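Local coordinates for transcriptional regulatory protein (Bradyrhizobium diazoefficiens, PDB 6G8H) that represses transcription as a TetR-family regulator that responds to flavonoids such as naringenin, probably by binding DNA through its helix-turn-helix domain, at residues R3-V8 against Y41-S46; R84-T89 against S155-E160. One frame throughout, in Å; residues are numbered along the deposited sequence.

Contact 1: residues R3-V8 against Y41-S46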
ATOM      1  N   ARG B   3      29.195  17.474  13.866  1.00 67.05           N
ATOM      2  CA  ARG B   3      28.141  16.693  14.602  1.00 62.10           C
ATOM      3  C   ARG B   3      26.750  17.320  14.475  1.00 61.43           C
ATOM      4  O   ARG B   3      25.804  16.654  14.777  1.00 71.03           O
ATOM      5  CB  ARG B   3      28.383  16.544  16.103  1.00 59.35           C
ATOM      6  CG  ARG B   3      27.891  17.729  16.922  1.00 63.44           C
ATOM      7  CD  ARG B   3      27.936  17.708  18.453  1.00 60.51           C
ATOM      8  NE  ARG B   3      28.764  16.676  19.032  1.00 65.01           N
ATOM      9  CZ  ARG B   3      28.541  16.068  20.208  1.00 65.85           C
ATOM     10  NH1 ARG B   3      27.497  16.370  20.968  1.00 60.89           N
ATOM     11  NH2 ARG B   3      29.388  15.145  20.605  1.00 61.35           N
ATOM     12  N   LYS B   4      26.659  18.597  14.152  1.00 62.23           N
ATOM     13  CA  LYS B   4      25.415  19.366  13.976  1.00 60.28           C
ATOM     14  C   LYS B   4      24.703  18.901  12.722  1.00 60.82           C
ATOM     15  O   LYS B   4      23.491  19.031  12.653  1.00 62.13           O
ATOM     16  CB  LYS B   4      25.751  20.857  13.924  1.00 59.94           C
ATOM     17  CG  LYS B   4      25.938  21.470  15.292  1.00 58.60           C
ATOM     18  CD  LYS B   4      24.696  21.404  16.121  1.00 58.37           C
ATOM     19  CE  LYS B   4      24.634  22.559  17.094  1.00 63.03           C
ATOM     20  NZ  LYS B   4      23.652  22.282  18.168  1.00 65.39           N
HETATM   21  N   MSE B   5      25.439  18.361  11.757  1.00 63.87           N
HETATM   22  CA  MSE B   5      24.794  17.842  10.566  1.00 70.84           C
HETATM   23  C   MSE B   5      23.808  16.713  10.916  1.00 66.50           C
HETATM   24  O   MSE B   5      22.626  16.707  10.559  1.00 66.30           O
HETATM   25  CB  MSE B   5      25.835  17.409   9.542  1.00 76.37           C
HETATM   26  CG  MSE B   5      25.425  17.815   8.146  1.00 90.25           C
HETATM   27 SE   MSE B   5      26.158  16.609   6.829  1.00111.18          SE
HETATM   28  CE  MSE B   5      26.224  17.728   5.161  1.00109.02           C
ATOM     29  N   ASP B   6      24.281  15.723  11.654  1.00 71.22           N
ATOM     30  CA  ASP B   6      23.469  14.562  12.018  1.00 67.74           C
ATOM     31  C   ASP B   6      22.376  14.979  13.006  1.00 62.59           C
ATOM     32  O   ASP B   6      21.307  14.381  12.942  1.00 61.25           O
ATOM     33  CB  ASP B   6      24.310  13.412  12.553  1.00 70.46           C
ATOM     34  CG  ASP B   6      25.409  13.052  11.572  1.00 86.02           C
ATOM     35  OD1 ASP B   6      25.075  12.301  10.591  1.00 87.83           O
ATOM     36  OD2 ASP B   6      26.569  13.630  11.733  1.00 94.22           O
ATOM     37  N   ILE B   7      22.613  16.001  13.830  1.00 56.84           N
ATOM     38  CA  ILE B   7      21.580  16.594  14.720  1.00 56.36           C
ATOM     39  C   ILE B   7      20.521  17.252  13.826  1.00 55.46           C
ATOM     40  O   ILE B   7      19.317  17.036  14.084  1.00 56.81           O
ATOM     41  CB  ILE B   7      22.202  17.556  15.763  1.00 56.29           C
ATOM     42  CG1 ILE B   7      23.216  16.803  16.622  1.00 59.19           C
ATOM     43  CG2 ILE B   7      21.146  18.223  16.643  1.00 58.15           C
ATOM     44  CD1 ILE B   7      23.635  17.482  17.894  1.00 62.09           C
ATOM     45  N   VAL B   8      20.938  18.004  12.810  1.00 54.14           N
ATOM     46  CA  VAL B   8      20.004  18.655  11.843  1.00 58.58           C
ATOM     47  C   VAL B   8      19.144  17.576  11.170  1.00 58.49           C
ATOM     48  O   VAL B   8      17.919  17.717  11.222  1.00 60.10           O
ATOM     49  CB  VAL B   8      20.714  19.543  10.799  1.00 59.69           C
ATOM     50  CG1 VAL B   8      19.795  19.924   9.665  1.00 57.25           C
ATOM     51  CG2 VAL B   8      21.272  20.800  11.447  1.00 60.85           C
ATOM     52  N   TYR B  41      22.199  26.406   6.346  1.00 68.10           N
ATOM     53  CA  TYR B  41      22.144  26.546   4.865  1.00 75.97           C
ATOM     54  C   TYR B  41      23.528  26.266   4.271  1.00 69.70           C
ATOM     55  O   TYR B  41      23.596  25.937   3.069  1.00 67.58           O
ATOM     56  CB  TYR B  41      21.541  27.887   4.459  1.00 78.23           C
ATOM     57  CG  TYR B  41      20.028  27.972   4.433  1.00 80.09           C
ATOM     58  CD1 TYR B  41      19.248  27.255   3.551  1.00 78.60           C
ATOM     59  CD2 TYR B  41      19.370  28.869   5.252  1.00 88.62           C
ATOM     60  CE1 TYR B  41      17.868  27.387   3.487  1.00 80.82           C
ATOM     61  CE2 TYR B  41      17.995  29.072   5.161  1.00 94.43           C
ATOM     62  CZ  TYR B  41      17.237  28.325   4.278  1.00 82.22           C
ATOM     63  OH  TYR B  41      15.900  28.555   4.235  1.00 76.60           O
ATOM     64  N   ALA B  42      24.577  26.322   5.102  1.00 64.30           N
ATOM     65  CA  ALA B  42      25.947  25.912   4.706  1.00 64.46           C
ATOM     66  C   ALA B  42      26.025  24.396   4.487  1.00 63.28           C
ATOM     67  O   ALA B  42      26.803  23.985   3.640  1.00 68.32           O
ATOM     68  CB  ALA B  42      26.951  26.388   5.714  1.00 62.37           C
ATOM     69  N   TYR B  43      25.279  23.609   5.248  1.00 65.21           N
ATOM     70  CA  TYR B  43      25.196  22.128   5.148  1.00 67.03           C
ATOM     71  C   TYR B  43      24.204  21.707   4.054  1.00 62.99           C
ATOM     72  O   TYR B  43      24.461  20.714   3.369  1.00 62.77           O
ATOM     73  CB  TYR B  43      24.655  21.533   6.452  1.00 63.45           C
ATOM     74  CG  TYR B  43      25.561  21.469   7.646  1.00 66.40           C
ATOM     75  CD1 TYR B  43      26.878  21.066   7.540  1.00 66.60           C
ATOM     76  CD2 TYR B  43      25.051  21.674   8.922  1.00 68.15           C
ATOM     77  CE1 TYR B  43      27.678  20.954   8.664  1.00 72.91           C
ATOM     78  CE2 TYR B  43      25.843  21.593  10.049  1.00 68.25           C
ATOM     79  CZ  TYR B  43      27.172  21.234   9.924  1.00 73.61           C
ATOM     80  OH  TYR B  43      28.001  21.150  11.017  1.00 79.51           O
ATOM     81  N   PHE B  44      23.066  22.387   3.982  1.00 63.98           N
ATOM     82  CA  PHE B  44      21.965  22.046   3.028  1.00 67.11           C
ATOM     83  C   PHE B  44      21.444  23.310   2.367  1.00 68.89           C
ATOM     84  O   PHE B  44      20.939  24.204   3.016  1.00 67.55           O
ATOM     85  CB  PHE B  44      20.782  21.351   3.702  1.00 64.66           C
ATOM     86  CG  PHE B  44      21.183  20.118   4.454  1.00 60.66           C
ATOM     87  CD1 PHE B  44      21.589  18.976   3.780  1.00 62.23           C
ATOM     88  CD2 PHE B  44      21.262  20.149   5.824  1.00 58.30           C
ATOM     89  CE1 PHE B  44      21.993  17.856   4.483  1.00 61.00           C
ATOM     90  CE2 PHE B  44      21.641  19.013   6.529  1.00 64.62           C
ATOM     91  CZ  PHE B  44      22.043  17.883   5.857  1.00 63.59           C
ATOM     92  N   PRO B  45      21.660  23.499   1.064  1.00 70.71           N
ATOM     93  CA  PRO B  45      21.331  24.793   0.469  1.00 72.71           C
ATOM     94  C   PRO B  45      19.809  25.046   0.375  1.00 70.48           C
ATOM     95  O   PRO B  45      19.435  26.168   0.217  1.00 61.52           O
ATOM     96  CB  PRO B  45      22.013  24.754  -0.903  1.00 81.51           C
ATOM     97  CG  PRO B  45      22.681  23.366  -1.028  1.00 83.40           C
ATOM     98  CD  PRO B  45      22.246  22.515   0.147  1.00 78.45           C
ATOM     99  N   SER B  46      18.964  24.026   0.532  1.00 66.90           N
ATOM    100  CA  SER B  46      17.496  24.193   0.618  1.00 65.86           C
ATOM    101  C   SER B  46      16.849  23.039   1.394  1.00 62.09           C
ATOM    102  O   SER B  46      17.506  22.003   1.536  1.00 58.99           O
ATOM    103  CB  SER B  46      16.932  24.274  -0.769  1.00 62.43           C
ATOM    104  OG  SER B  46      17.042  23.018  -1.421  1.00 57.60           O
TER
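Tyr43 and Met5 are brought together between helices 3-19 and 37-43 of the TetR-family DNA-binding domain by two features: the first torsion of Tyr43, which sets CG anti to the carbonyl carbon (chi1 -75°), and the chain of Met5, modelled as selenomethionine, which runs extended beyond CG (chi2 -152°). Residues 3-8 lie on helix 3-19; residues 41-46 carry the end of helix 37-43, in the predicted helix-turn-helix, into the turn that follows. The Met5 chain lies over one face of the Tyr43 ring in a CH-pi contact, with CG of Met5 3.7 Å from the centroid of the Tyr43 ring and almost on its normal. SE sits farther out and obliquely, 5.1 Å from that same Tyr43 centroid, a Met-aromatic contact; it makes a second, also oblique and more tilted from the ring normal, with Phe44. At the ring's edge, CB of Lys4 lies near the plane of the Tyr43 ring, 3.7 Å from Tyr43 OH, while Lys4 NZ leaves to bond the carbonyl O of Ala33. Val8 also touches Ile29 and Ala33, and both Val8 and Phe44 reach Leu50, joining the contact to helices 26-33 and 47-64. No hydrogen bond crosses between the segments; the join is apolar and aromatic. Between the two buried side chains, CG1 of Val8 lies 3.8 Å from CE2 of Phe44.

Contact 2: residues R84-T89 against S155-E160. With CWE (R-naringenin), chain F.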
ATOM      1  N   ARG B  84      12.411 -12.564   2.727  1.00 65.01           N
ATOM      2  CA  ARG B  84      12.415 -12.379   4.195  1.00 66.77           C
ATOM      3  C   ARG B  84      13.033 -11.023   4.532  1.00 68.59           C
ATOM      4  O   ARG B  84      12.444 -10.302   5.318  1.00 76.78           O
ATOM      5  CB  ARG B  84      13.118 -13.544   4.890  1.00 69.70           C
ATOM      6  CG  ARG B  84      12.881 -13.582   6.394  1.00 74.88           C
ATOM      7  CD  ARG B  84      13.602 -14.707   7.111  1.00 77.03           C
ATOM      8  NE  ARG B  84      13.195 -16.026   6.651  1.00 77.29           N
ATOM      9  CZ  ARG B  84      13.922 -16.842   5.893  1.00 78.02           C
ATOM     10  NH1 ARG B  84      15.121 -16.481   5.434  1.00 79.05           N
ATOM     11  NH2 ARG B  84      13.426 -18.026   5.580  1.00 77.23           N
ATOM     12  N   GLN B  85      14.150 -10.673   3.915  1.00 71.35           N
ATOM     13  CA  GLN B  85      14.844  -9.403   4.211  1.00 76.05           C
ATOM     14  C   GLN B  85      13.986  -8.246   3.711  1.00 74.41           C
ATOM     15  O   GLN B  85      13.963  -7.200   4.380  1.00 79.54           O
ATOM     16  CB  GLN B  85      16.270  -9.430   3.639  1.00 86.53           C
ATOM     17  CG  GLN B  85      17.210 -10.394   4.379  1.00 99.30           C
ATOM     18  CD  GLN B  85      17.263 -10.137   5.875  1.00100.89           C
ATOM     19  OE1 GLN B  85      16.919 -11.017   6.669  1.00 85.48           O
ATOM     20  NE2 GLN B  85      17.640  -8.912   6.264  1.00 96.33           N
ATOM     21  N   TYR B  86      13.271  -8.445   2.602  1.00 71.44           N
ATOM     22  CA  TYR B  86      12.441  -7.396   1.950  1.00 66.51           C
ATOM     23  C   TYR B  86      11.303  -6.999   2.890  1.00 65.27           C
ATOM     24  O   TYR B  86      11.060  -5.791   3.074  1.00 63.92           O
ATOM     25  CB  TYR B  86      11.883  -7.916   0.628  1.00 62.81           C
ATOM     26  CG  TYR B  86      10.886  -7.011  -0.046  1.00 62.88           C
ATOM     27  CD1 TYR B  86      11.233  -5.725  -0.399  1.00 65.18           C
ATOM     28  CD2 TYR B  86       9.611  -7.440  -0.363  1.00 62.35           C
ATOM     29  CE1 TYR B  86      10.340  -4.872  -1.026  1.00 66.78           C
ATOM     30  CE2 TYR B  86       8.721  -6.614  -1.036  1.00 69.00           C
ATOM     31  CZ  TYR B  86       9.081  -5.314  -1.374  1.00 67.37           C
ATOM     32  OH  TYR B  86       8.220  -4.446  -2.017  1.00 59.48           O
ATOM     33  N   LEU B  87      10.619  -7.987   3.462  1.00 65.54           N
ATOM     34  CA  LEU B  87       9.505  -7.746   4.403  1.00 69.77           C
ATOM     35  C   LEU B  87      10.035  -7.159   5.717  1.00 73.27           C
ATOM     36  O   LEU B  87       9.302  -6.350   6.315  1.00 71.35           O
ATOM     37  CB  LEU B  87       8.753  -9.052   4.657  1.00 70.30           C
ATOM     38  CG  LEU B  87       8.003  -9.633   3.463  1.00 69.20           C
ATOM     39  CD1 LEU B  87       7.117 -10.757   3.937  1.00 73.54           C
ATOM     40  CD2 LEU B  87       7.154  -8.606   2.767  1.00 71.32           C
ATOM     41  N   HIS B  88      11.225  -7.559   6.175  1.00 75.64           N
ATOM     42  CA  HIS B  88      11.842  -7.020   7.416  1.00 80.70           C
ATOM     43  C   HIS B  88      12.115  -5.543   7.167  1.00 76.34           C
ATOM     44  O   HIS B  88      11.795  -4.740   8.022  1.00 79.25           O
ATOM     45  CB  HIS B  88      13.058  -7.831   7.907  1.00 89.67           C
ATOM     46  CG  HIS B  88      12.641  -9.019   8.715  1.00107.73           C
ATOM     47  ND1 HIS B  88      12.233  -8.899  10.036  1.00125.49           N
ATOM     48  CD2 HIS B  88      12.496 -10.331   8.392  1.00116.56           C
ATOM     49  CE1 HIS B  88      11.872 -10.091  10.497  1.00130.17           C
ATOM     50  NE2 HIS B  88      12.027 -10.991   9.501  1.00123.44           N
ATOM     51  N   THR B  89      12.616  -5.164   6.009  1.00 81.75           N
ATOM     52  CA  THR B  89      12.896  -3.727   5.712  1.00 88.58           C
ATOM     53  C   THR B  89      11.594  -2.919   5.753  1.00 91.30           C
ATOM     54  O   THR B  89      11.633  -1.797   6.235  1.00 98.00           O
ATOM     55  CB  THR B  89      13.650  -3.538   4.399  1.00 86.03           C
ATOM     56  OG1 THR B  89      12.754  -3.767   3.302  1.00 82.36           O
ATOM     57  CG2 THR B  89      14.873  -4.432   4.363  1.00 89.94           C
ATOM     58  N   SER B 155       5.323  -8.262  -5.431  1.00 58.02           N
ATOM     59  CA  SER B 155       3.875  -8.014  -5.242  1.00 60.16           C
ATOM     60  C   SER B 155       3.232  -9.209  -4.511  1.00 59.10           C
ATOM     61  O   SER B 155       2.355  -8.965  -3.660  1.00 61.68           O
ATOM     62  CB  SER B 155       3.209  -7.707  -6.548  1.00 58.70           C
ATOM     63  OG  SER B 155       3.654  -6.433  -7.015  1.00 64.08           O
ATOM     64  N   LEU B 156       3.607 -10.438  -4.859  1.00 56.67           N
ATOM     65  CA  LEU B 156       2.977 -11.651  -4.302  1.00 61.44           C
ATOM     66  C   LEU B 156       3.291 -11.738  -2.802  1.00 63.09           C
ATOM     67  O   LEU B 156       2.375 -11.873  -2.005  1.00 64.93           O
ATOM     68  CB  LEU B 156       3.478 -12.880  -5.055  1.00 58.51           C
ATOM     69  CG  LEU B 156       2.855 -13.043  -6.442  1.00 59.51           C
ATOM     70  CD1 LEU B 156       3.563 -14.161  -7.190  1.00 62.41           C
ATOM     71  CD2 LEU B 156       1.341 -13.296  -6.379  1.00 54.98           C
ATOM     72  N   VAL B 157       4.547 -11.531  -2.483  1.00 66.23           N
ATOM     73  CA  VAL B 157       5.175 -11.718  -1.151  1.00 67.55           C
ATOM     74  C   VAL B 157       4.762 -10.568  -0.219  1.00 65.04           C
ATOM     75  O   VAL B 157       4.529 -10.806   0.965  1.00 65.91           O
ATOM     76  CB  VAL B 157       6.695 -11.804  -1.391  1.00 66.99           C
ATOM     77  CG1 VAL B 157       7.506 -10.910  -0.485  1.00 67.39           C
ATOM     78  CG2 VAL B 157       7.166 -13.244  -1.334  1.00 67.38           C
ATOM     79  N   ARG B 158       4.651  -9.365  -0.755  1.00 61.38           N
ATOM     80  CA  ARG B 158       4.218  -8.139  -0.043  1.00 59.65           C
ATOM     81  C   ARG B 158       2.705  -8.192   0.223  1.00 60.68           C
ATOM     82  O   ARG B 158       2.253  -7.754   1.303  1.00 60.93           O
ATOM     83  CB  ARG B 158       4.561  -6.956  -0.945  1.00 62.16           C
ATOM     84  CG  ARG B 158       4.366  -5.596  -0.315  1.00 64.56           C
ATOM     85  CD  ARG B 158       4.924  -4.476  -1.181  1.00 64.66           C
ATOM     86  NE  ARG B 158       4.219  -4.256  -2.429  1.00 68.19           N
ATOM     87  CZ  ARG B 158       4.785  -4.375  -3.636  1.00 68.48           C
ATOM     88  NH1 ARG B 158       6.062  -4.674  -3.766  1.00 71.78           N
ATOM     89  NH2 ARG B 158       4.096  -4.159  -4.728  1.00 66.39           N
ATOM     90  N   GLY B 159       1.916  -8.656  -0.749  1.00 61.53           N
ATOM     91  CA  GLY B 159       0.445  -8.672  -0.635  1.00 61.45           C
ATOM     92  C   GLY B 159      -0.082  -7.342  -0.138  1.00 62.00           C
ATOM     93  O   GLY B 159       0.271  -6.300  -0.738  1.00 69.46           O
ATOM     94  N   GLU B 160      -0.856  -7.355   0.937  1.00 68.05           N
ATOM     95  CA  GLU B 160      -1.593  -6.153   1.417  1.00 76.39           C
ATOM     96  C   GLU B 160      -0.907  -5.489   2.621  1.00 72.45           C
ATOM     97  O   GLU B 160      -1.488  -4.575   3.221  1.00 68.33           O
ATOM     98  CB  GLU B 160      -3.018  -6.575   1.763  1.00 85.55           C
ATOM     99  CG  GLU B 160      -4.038  -6.045   0.764  1.00 90.31           C
ATOM    100  CD  GLU B 160      -5.407  -6.635   1.019  1.00 92.14           C
ATOM    101  OE1 GLU B 160      -5.495  -7.574   1.859  1.00 96.72           O
ATOM    102  OE2 GLU B 160      -6.369  -6.175   0.397  1.00 97.67           O
TER
HETATM  103  C1  CWE F 301       2.849   1.521  -0.064  1.00 99.88           C
HETATM  104  C2  CWE F 301       4.224   1.517   0.148  1.00102.93           C
HETATM  105  C3  CWE F 301       5.086   0.758  -0.644  1.00100.91           C
HETATM  106  C4  CWE F 301       4.562  -0.037  -1.646  1.00105.00           C
HETATM  107  C5  CWE F 301       3.153  -0.059  -1.902  1.00105.16           C
HETATM  108  C6  CWE F 301       2.340   0.751  -1.094  1.00103.61           C
HETATM  109  C7  CWE F 301       2.493  -0.912  -2.908  1.00111.10           C
HETATM  110  C8  CWE F 301       1.187  -1.520  -2.434  1.00118.73           C
HETATM  111  C9  CWE F 301       0.573  -0.756  -1.243  1.00122.05           C
HETATM  112  O1  CWE F 301       0.974   0.660  -1.227  1.00112.75           O
HETATM  113  O2  CWE F 301       2.900  -1.110  -4.073  1.00 97.69           O
HETATM  114  C10 CWE F 301      -0.919  -0.924  -1.154  1.00119.22           C
HETATM  115  C11 CWE F 301      -1.447  -2.213  -1.163  1.00113.66           C
HETATM  116  C12 CWE F 301      -2.812  -2.431  -1.086  1.00111.01           C
HETATM  117  C13 CWE F 301      -3.675  -1.346  -1.010  1.00113.23           C
HETATM  118  C14 CWE F 301      -3.166  -0.050  -0.992  1.00116.56           C
HETATM  119  C15 CWE F 301      -1.793   0.157  -1.060  1.00118.01           C
HETATM  120  O3  CWE F 301      -5.020  -1.580  -0.948  1.00104.69           O
HETATM  121  O4  CWE F 301       4.758   2.271   1.147  1.00109.75           O
HETATM  122  O5  CWE F 301       5.436  -0.781  -2.385  1.00 97.45           O
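Tyr86 OH accepts a hydrogen bond from Arg158, NH1 to OH 2.8 Å with an N-H...O angle of 149°, and this bond ties helix 75-91 to the end of helix 146-158 in the ligand-binding domain of this TetR-family regulator. The phenol oxygen lies near the rim of the guanidinium, tilted slightly from its plane, and the ring and guanidinium planes stand 75° apart. The extended start of the Arg158 chain brings its CD to 3.4 Å from Tyr86 OH; the bend at chi3 (68°) then turns the flat group across the end of the tyrosine and carries NH1 to that oxygen. The guanidinium is sandwiched: CA of Ser155 lies over one face, and O5 of R-naringenin lies over the opposite one, offset toward the rim. The closest approach to the ligand is Arg158 NH2 to naringenin O2, at 3.3 Å. Arg158 is thus a wall of the flavonoid pocket, and Tyr86 is a second-shell residue that helps fix its rotation. NH2 also makes a weak hydrogen bond to Gly159 O of the second subunit, linking pocket and dimer interface, where Leu156 also meets Leu156 of the second subunit.

Beside the polar pair the packing is apolar. CG1 of Val157 meets the edge of the Tyr86 ring and, 4.0 Å away, CD2 of Leu87. Within helix 75-91, Thr89 OG1 donates to the backbone O of Tyr86, 2.6 Å away.

Gly159, with positive phi, is the first residue past the end of helix 146-158. Helix 174-192 packs against this pair of helices, taking Leu87 on Ile181 and Leu156 on Phe187.

The two contacts lie on opposite sides of the chain's centre, their own centres 34 Å apart, and share no helix. Contact 1 is partly buried and belongs to the DNA-binding end; contact 2 is fully buried in the ligand-binding domain, near the subunit interface. Their chemistry follows from place. Contact 1 joins its segments by aromatic and aliphatic surfaces alone, and no other subunit touches it. Contact 2 sets a tyrosine-arginine hydrogen bond next to a small apolar patch, with naringenin and the second subunit both within reach. Induction in such a repressor probably requires movement at the pocket to be relayed to the DNA-binding end.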